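Local coordinates for DNA polymerase sliding clamp 3 (Sulfolobus tokodaii, PDB 3AIZ), which forms part of a ring-shaped sliding clamp around DNA that tethers the DNA polymerase and other DNA-processing proteins to it during replication, at residues N84-Y88 against V99-V104; L50-Y55 against L231-G235; F21-I25 against V69-D73. All coordinates share one frame; numbering follows the deposited sequence.

Contact 1: N84-Y88 against V99-V104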
# COMPACT_ATOMS: atom_id res chain seq x y z
N ASN C 84 -1.54 -25.12 20.42
CA ASN C 84 -1.73 -26.44 21.02
C ASN C 84 -0.59 -26.83 21.97
O ASN C 84 -0.31 -28.02 22.15
CB ASN C 84 -1.90 -27.50 19.93
CG ASN C 84 -0.75 -27.52 18.94
OD1 ASN C 84 0.40 -27.74 19.32
ND2 ASN C 84 -1.06 -27.30 17.67
N ASP C 85 0.05 -25.83 22.56
CA ASP C 85 1.11 -26.08 23.53
C ASP C 85 0.58 -26.05 24.96
O ASP C 85 -0.17 -25.14 25.33
CB ASP C 85 2.22 -25.03 23.39
CG ASP C 85 3.32 -25.47 22.45
OD1 ASP C 85 3.52 -26.70 22.30
OD2 ASP C 85 3.99 -24.59 21.88
N SER C 86 0.96 -27.05 25.75
CA SER C 86 0.67 -27.04 27.17
C SER C 86 1.92 -26.61 27.92
O SER C 86 3.04 -26.93 27.51
CB SER C 86 0.21 -28.43 27.64
OG SER C 86 1.20 -29.41 27.38
N LEU C 87 1.74 -25.87 29.01
CA LEU C 87 2.88 -25.32 29.74
C LEU C 87 3.02 -25.92 31.13
O LEU C 87 2.03 -26.23 31.79
CB LEU C 87 2.76 -23.80 29.82
CG LEU C 87 3.94 -23.04 30.44
CD1 LEU C 87 4.26 -21.80 29.63
CD2 LEU C 87 3.66 -22.69 31.89
N TYR C 88 4.27 -26.09 31.57
CA TYR C 88 4.55 -26.63 32.90
C TYR C 88 5.55 -25.74 33.63
O TYR C 88 6.59 -25.37 33.08
CB TYR C 88 5.11 -28.05 32.80
CG TYR C 88 4.14 -29.08 32.25
CD1 TYR C 88 4.04 -29.31 30.89
CD2 TYR C 88 3.33 -29.82 33.11
CE1 TYR C 88 3.16 -30.25 30.38
CE2 TYR C 88 2.44 -30.76 32.61
CZ TYR C 88 2.36 -30.97 31.25
OH TYR C 88 1.48 -31.90 30.75
N VAL C 99 10.53 -24.14 32.95
CA VAL C 99 9.42 -23.97 32.02
C VAL C 99 9.46 -25.08 30.98
O VAL C 99 10.42 -25.20 30.22
CB VAL C 99 9.48 -22.61 31.31
CG1 VAL C 99 8.19 -22.36 30.54
CG2 VAL C 99 9.72 -21.50 32.32
N THR C 100 8.42 -25.90 30.94
CA THR C 100 8.36 -27.03 30.02
C THR C 100 7.23 -26.88 29.02
O THR C 100 6.06 -27.07 29.36
CB THR C 100 8.21 -28.36 30.76
OG1 THR C 100 9.29 -28.53 31.68
CG2 THR C 100 8.19 -29.52 29.78
N LEU C 101 7.57 -26.54 27.78
CA LEU C 101 6.58 -26.45 26.72
C LEU C 101 6.37 -27.82 26.08
O LEU C 101 7.33 -28.47 25.66
CB LEU C 101 7.02 -25.43 25.66
CG LEU C 101 7.36 -24.04 26.19
CD1 LEU C 101 7.63 -23.09 25.05
CD2 LEU C 101 6.23 -23.52 27.07
N ASP C 102 5.12 -28.25 26.02
CA ASP C 102 4.80 -29.57 25.49
C ASP C 102 3.79 -29.48 24.34
O ASP C 102 2.63 -29.14 24.55
CB ASP C 102 4.25 -30.47 26.60
CG ASP C 102 4.16 -31.93 26.18
OD1 ASP C 102 4.25 -32.21 24.97
OD2 ASP C 102 3.99 -32.79 27.07
N GLY C 103 4.26 -29.79 23.13
CA GLY C 103 3.41 -29.77 21.96
C GLY C 103 3.94 -30.71 20.89
O GLY C 103 4.07 -31.91 21.12
N VAL C 104 4.25 -30.15 19.72
CA VAL C 104 4.85 -30.93 18.64
C VAL C 104 6.06 -31.69 19.16
O VAL C 104 6.28 -32.85 18.81
CB VAL C 104 5.28 -30.03 17.47
CG1 VAL C 104 5.99 -30.85 16.41
CG2 VAL C 104 4.08 -29.30 16.89
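Ser86 and Asp102, facing each other between residues 84-88 and 99-104, are paired by backbone bonds in both directions, Ser86 N to Asp102 O and Asp102 N to Ser86 O, each at 2.9 Å and the first almost straight at 172°. Asp102 O is gripped a second time by Ser86 OG, 3.2 Å away. A chi1 of 59°, with OG between the backbone N and the carbonyl carbon, turns this hydroxyl toward Asp102 O. The amide and the hydroxyl of the same serine arrive at that oxygen from opposite faces of its plane. Farther along, Thr100 N binds Tyr88 O at 2.9 Å, while the return bond from Tyr88 N to Thr100 O is weak. These pairings belong to the antiparallel beta hairpin of strands 86-91 and 97-102 in the N-terminal domain of the clamp. On the buried face the leucines and valine meet through carbon: Leu87 CD1 lies 3.7 Å from Leu101 CD2 and 4.1 Å from Val99 CG1. Helix 71-78 covers this side, Leu78 against Leu87 and Phe74 against Val99. The opposite face, with Ser86, Tyr88, Thr100 and Asp102, is partly exposed and carries the polar groups. There the Tyr88 ring offers its edge, CD1 near Thr100 O and CE1 3.9 Å from Asp102 CB, with the ring and carboxylate planes turned 39° apart. Asp102 sends OD1 to Lys185 of the neighbouring subunit, DNA polymerase sliding clamp B, in a salt bridge, and Val104 packs on Pro186 of that chain. Asp85 lies beside Gly103; its OD2 turns to Arg107 in a salt bridge and to Thr82 N in a hydrogen bond.

Contact 2: L50-Y55 against L231-G235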
# COMPACT_ATOMS: atom_id res chain seq x y z
N LEU C 50 -3.72 -12.15 40.67
CA LEU C 50 -4.05 -13.40 41.35
C LEU C 50 -4.55 -14.44 40.36
O LEU C 50 -5.59 -14.25 39.72
CB LEU C 50 -5.10 -13.17 42.44
CG LEU C 50 -5.64 -14.45 43.10
CD1 LEU C 50 -4.51 -15.24 43.75
CD2 LEU C 50 -6.72 -14.12 44.11
N ILE C 51 -3.80 -15.52 40.22
CA ILE C 51 -4.18 -16.61 39.34
C ILE C 51 -4.48 -17.85 40.18
O ILE C 51 -3.58 -18.62 40.49
CB ILE C 51 -3.07 -16.93 38.32
CG1 ILE C 51 -2.64 -15.65 37.60
CG2 ILE C 51 -3.54 -17.98 37.33
CD1 ILE C 51 -1.52 -15.86 36.61
N PRO C 52 -5.75 -18.03 40.55
CA PRO C 52 -6.21 -19.11 41.44
C PRO C 52 -5.82 -20.49 40.93
O PRO C 52 -5.57 -20.66 39.74
CB PRO C 52 -7.73 -18.95 41.43
CG PRO C 52 -7.96 -17.52 41.08
CD PRO C 52 -6.86 -17.17 40.12
N ALA C 53 -5.78 -21.46 41.83
CA ALA C 53 -5.43 -22.83 41.48
C ALA C 53 -6.33 -23.38 40.38
O ALA C 53 -5.88 -24.11 39.50
CB ALA C 53 -5.49 -23.72 42.71
N GLY C 54 -7.61 -23.01 40.44
CA GLY C 54 -8.59 -23.50 39.48
C GLY C 54 -8.29 -23.08 38.05
O GLY C 54 -8.74 -23.73 37.11
N TYR C 55 -7.55 -22.00 37.89
CA TYR C 55 -7.16 -21.51 36.57
C TYR C 55 -6.33 -22.56 35.84
O TYR C 55 -6.41 -22.69 34.62
CB TYR C 55 -6.37 -20.21 36.69
CG TYR C 55 -5.86 -19.66 35.38
CD1 TYR C 55 -6.61 -18.73 34.65
CD2 TYR C 55 -4.64 -20.06 34.86
CE1 TYR C 55 -6.14 -18.23 33.46
CE2 TYR C 55 -4.17 -19.56 33.67
CZ TYR C 55 -4.92 -18.64 32.97
OH TYR C 55 -4.46 -18.14 31.77
N LEU C 231 -9.85 -12.62 35.01
CA LEU C 231 -9.29 -13.85 34.46
C LEU C 231 -10.20 -15.03 34.79
O LEU C 231 -10.96 -14.97 35.76
CB LEU C 231 -7.89 -14.10 35.03
CG LEU C 231 -6.81 -13.08 34.66
CD1 LEU C 231 -5.56 -13.31 35.49
CD2 LEU C 231 -6.50 -13.14 33.17
N PRO C 232 -10.12 -16.09 33.99
CA PRO C 232 -10.92 -17.30 34.23
C PRO C 232 -10.73 -17.83 35.65
O PRO C 232 -9.70 -17.60 36.27
CB PRO C 232 -10.35 -18.30 33.22
CG PRO C 232 -9.84 -17.45 32.11
CD PRO C 232 -9.32 -16.20 32.76
N GLN C 233 -11.74 -18.54 36.15
CA GLN C 233 -11.68 -19.14 37.48
C GLN C 233 -11.47 -18.11 38.58
O GLN C 233 -10.70 -18.34 39.52
CB GLN C 233 -10.60 -20.22 37.53
CG GLN C 233 -10.73 -21.28 36.44
CD GLN C 233 -12.07 -21.98 36.48
OE1 GLN C 233 -12.66 -22.18 37.54
NE2 GLN C 233 -12.57 -22.36 35.31
N GLY C 234 -12.15 -16.98 38.47
CA GLY C 234 -12.14 -15.97 39.51
C GLY C 234 -10.81 -15.25 39.68
O GLY C 234 -10.57 -14.62 40.72
N GLY C 235 -9.95 -15.34 38.68
CA GLY C 235 -8.67 -14.66 38.72
C GLY C 235 -8.79 -13.21 38.31
O GLY C 235 -9.86 -12.77 37.91
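Leu231 begins the contact by aiming its side chain at the strand end opposite, CD1 coming within 4.3 Å of Ile51 CG1. A type I' beta turn from Pro232 to Gly235 joins strands 223-231 and 235-241. The turn therefore closes a beta hairpin of the C-terminal domain, fastened by Leu231 N bonding to Gly235 O at 2.9 Å, and strand 45-52 of the N-terminal domain runs beside it in the same antiparallel sheet. No hydrogen bond links residues 50-55 to residues 231-235 themselves; van der Waals contacts of carbon with carbon and with carbonyl oxygen hold them. Pro232 comes next and lies alongside the ring of Tyr55, both side chains pointing the same way, with CD 3.8 Å from Tyr55 CE1. Its carbonyl O sits at the ring edge, in plane, 3.7 Å from Tyr55 CD1. The ring is brought there because CG stands trans to the backbone N (chi1 177°), and Phe11 of helix 8-18 also touches it. Gln233 is exposed and takes a positive phi, as the turn requires. Its chain bends at chi2 (-57°) and drapes over the short 3-10 segment 53-55: CB lies 3.5 Å from Tyr55 N, and CG approaches Gly54 O. That 3-10 segment is itself closed by Tyr55 N bonding to Pro52 O. The carbonyl O of Gln233 meets the Pro52 ring at CG, 3.3 Å away. Gly234, again with positive phi, holds an exposed place in the turn. Gly235 is buried where the hairpin rejoins the sheet, its backbone fitting between the end of Leu50 and the start of Pro52: CA lies 3.3 Å from Leu50 O and 3.4 Å from Pro52 CD.

Contact 3: F21-I25 against V69-D73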
# COMPACT_ATOMS: atom_id res chain seq x y z
N PHE C 21 6.02 -2.78 32.29
CA PHE C 21 6.08 -2.09 33.57
C PHE C 21 7.32 -2.44 34.40
O PHE C 21 7.96 -1.55 34.96
CB PHE C 21 4.82 -2.37 34.39
CG PHE C 21 3.56 -1.90 33.72
CD1 PHE C 21 2.85 -2.74 32.88
CD2 PHE C 21 3.08 -0.62 33.94
CE1 PHE C 21 1.69 -2.31 32.26
CE2 PHE C 21 1.93 -0.18 33.32
CZ PHE C 21 1.23 -1.03 32.48
N ILE C 22 7.65 -3.72 34.48
CA ILE C 22 8.74 -4.16 35.36
C ILE C 22 9.73 -5.10 34.67
O ILE C 22 9.41 -5.74 33.67
CB ILE C 22 8.19 -4.83 36.62
CG1 ILE C 22 7.31 -6.03 36.26
CG2 ILE C 22 7.39 -3.84 37.44
CD1 ILE C 22 6.60 -6.64 37.44
N ASP C 23 10.94 -5.17 35.23
CA ASP C 23 12.00 -6.01 34.68
C ASP C 23 12.03 -7.39 35.32
O ASP C 23 12.15 -8.40 34.64
CB ASP C 23 13.36 -5.33 34.84
CG ASP C 23 13.50 -4.08 33.99
OD1 ASP C 23 12.74 -3.95 33.00
OD2 ASP C 23 14.37 -3.25 34.30
N GLU C 24 11.95 -7.42 36.65
CA GLU C 24 11.94 -8.67 37.39
C GLU C 24 10.60 -8.87 38.08
O GLU C 24 10.05 -7.95 38.67
CB GLU C 24 13.07 -8.68 38.43
CG GLU C 24 13.02 -9.84 39.42
CD GLU C 24 12.14 -9.55 40.63
OE1 GLU C 24 12.13 -8.39 41.11
OE2 GLU C 24 11.45 -10.48 41.11
N ILE C 25 10.07 -10.09 37.99
CA ILE C 25 8.83 -10.41 38.69
C ILE C 25 9.07 -11.54 39.69
O ILE C 25 10.01 -12.32 39.55
CB ILE C 25 7.69 -10.81 37.74
CG1 ILE C 25 7.93 -12.21 37.17
CG2 ILE C 25 7.55 -9.79 36.62
CD1 ILE C 25 6.76 -12.75 36.39
N VAL C 69 12.37 -14.06 38.84
CA VAL C 69 13.02 -14.36 37.57
C VAL C 69 12.98 -13.16 36.63
O VAL C 69 11.98 -12.45 36.57
CB VAL C 69 12.38 -15.57 36.87
CG1 VAL C 69 10.90 -15.31 36.60
CG2 VAL C 69 13.12 -15.91 35.59
N LYS C 70 14.08 -12.92 35.92
CA LYS C 70 14.13 -11.86 34.93
C LYS C 70 13.02 -12.07 33.91
O LYS C 70 12.98 -13.08 33.21
CB LYS C 70 15.49 -11.83 34.23
CG LYS C 70 15.64 -10.72 33.21
CD LYS C 70 16.96 -10.82 32.46
CE LYS C 70 17.08 -9.74 31.40
NZ LYS C 70 18.31 -9.90 30.57
N LEU C 71 12.10 -11.10 33.82
CA LEU C 71 10.90 -11.25 33.01
C LEU C 71 11.19 -11.40 31.51
O LEU C 71 10.47 -12.11 30.81
CB LEU C 71 9.95 -10.08 33.25
CG LEU C 71 8.53 -10.23 32.71
CD1 LEU C 71 7.86 -11.47 33.30
CD2 LEU C 71 7.71 -8.99 33.02
N GLU C 72 12.24 -10.75 31.03
CA GLU C 72 12.58 -10.78 29.61
C GLU C 72 12.88 -12.20 29.12
O GLU C 72 12.36 -12.64 28.10
CB GLU C 72 13.76 -9.86 29.30
CG GLU C 72 14.15 -9.84 27.83
CD GLU C 72 15.43 -9.06 27.58
OE1 GLU C 72 15.91 -8.38 28.51
OE2 GLU C 72 15.95 -9.13 26.45
N ASP C 73 13.74 -12.90 29.85
CA ASP C 73 14.11 -14.27 29.50
C ASP C 73 12.90 -15.20 29.60
O ASP C 73 12.70 -16.07 28.76
CB ASP C 73 15.23 -14.77 30.40
CG ASP C 73 16.51 -13.98 30.23
OD1 ASP C 73 16.70 -13.40 29.14
OD2 ASP C 73 17.32 -13.93 31.18
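Asp23 O accepts the shortest polar bond across the contact, from Leu71 N at 2.8 Å, with an N-H...O angle of 156°. The next bonds follow along the chain: Val69 N reaches Ile25 O at 3.0 Å, and Ile25 N reaches Val69 O in a weak bond of 3.4 Å. Between the Asp23-Leu71 bond and the Ile25-Val69 pair, Glu24 and Lys70 form a non-hydrogen-bonded antiparallel pair. Strand 65-70 is an outermost strand of this sheet within the chain, beside strand 24-29. The same few residues make a strand-to-helix junction in the N-terminal domain: Lys70 is the N-cap, and Leu71 opens helix 71-78. The Leu71 side chain turns inward, CG trans to the backbone N (chi1 -167°), and crosses that of Ile25. CD1 meets Ile25 CD1 at 3.5 Å, and CD2 lies 3.7 Å from both Ile25 CG2 and the carbonyl O of Ile22. Phe15 of helix 8-18 packs on Ile25 and Leu71, extending this apolar patch, while Val69 also touches Phe111. Lys70 and Glu72 are exposed, Lys70 NZ pairing with Glu72 OE1 at 3.5 Å in a salt bridge, and Glu24 OE2 bonds to Thr26 OG1.

All three contacts are partly buried, and none touches another; the nearest atoms of contacts 1 and 3 are about 7 Å apart. Contacts 2 and 3 both belong to the long antiparallel sheet, whereas contact 1 lies in a smaller one; helix 71-78 nevertheless begins in contact 3 and covers the apolar face of contact 1. Contacts 1 and 3 rest on backbone hydrogen bonds with leucines, isoleucine and valines packed inward. Contact 2, the one that joins the two domains, has no hydrogen bond between its segments and relies on proline, tyrosine, glutamine and glycine surfaces. Contact 1, farthest from the chain centre, has a salt bridge to the neighbouring subunit, while no other chain touches contact 2.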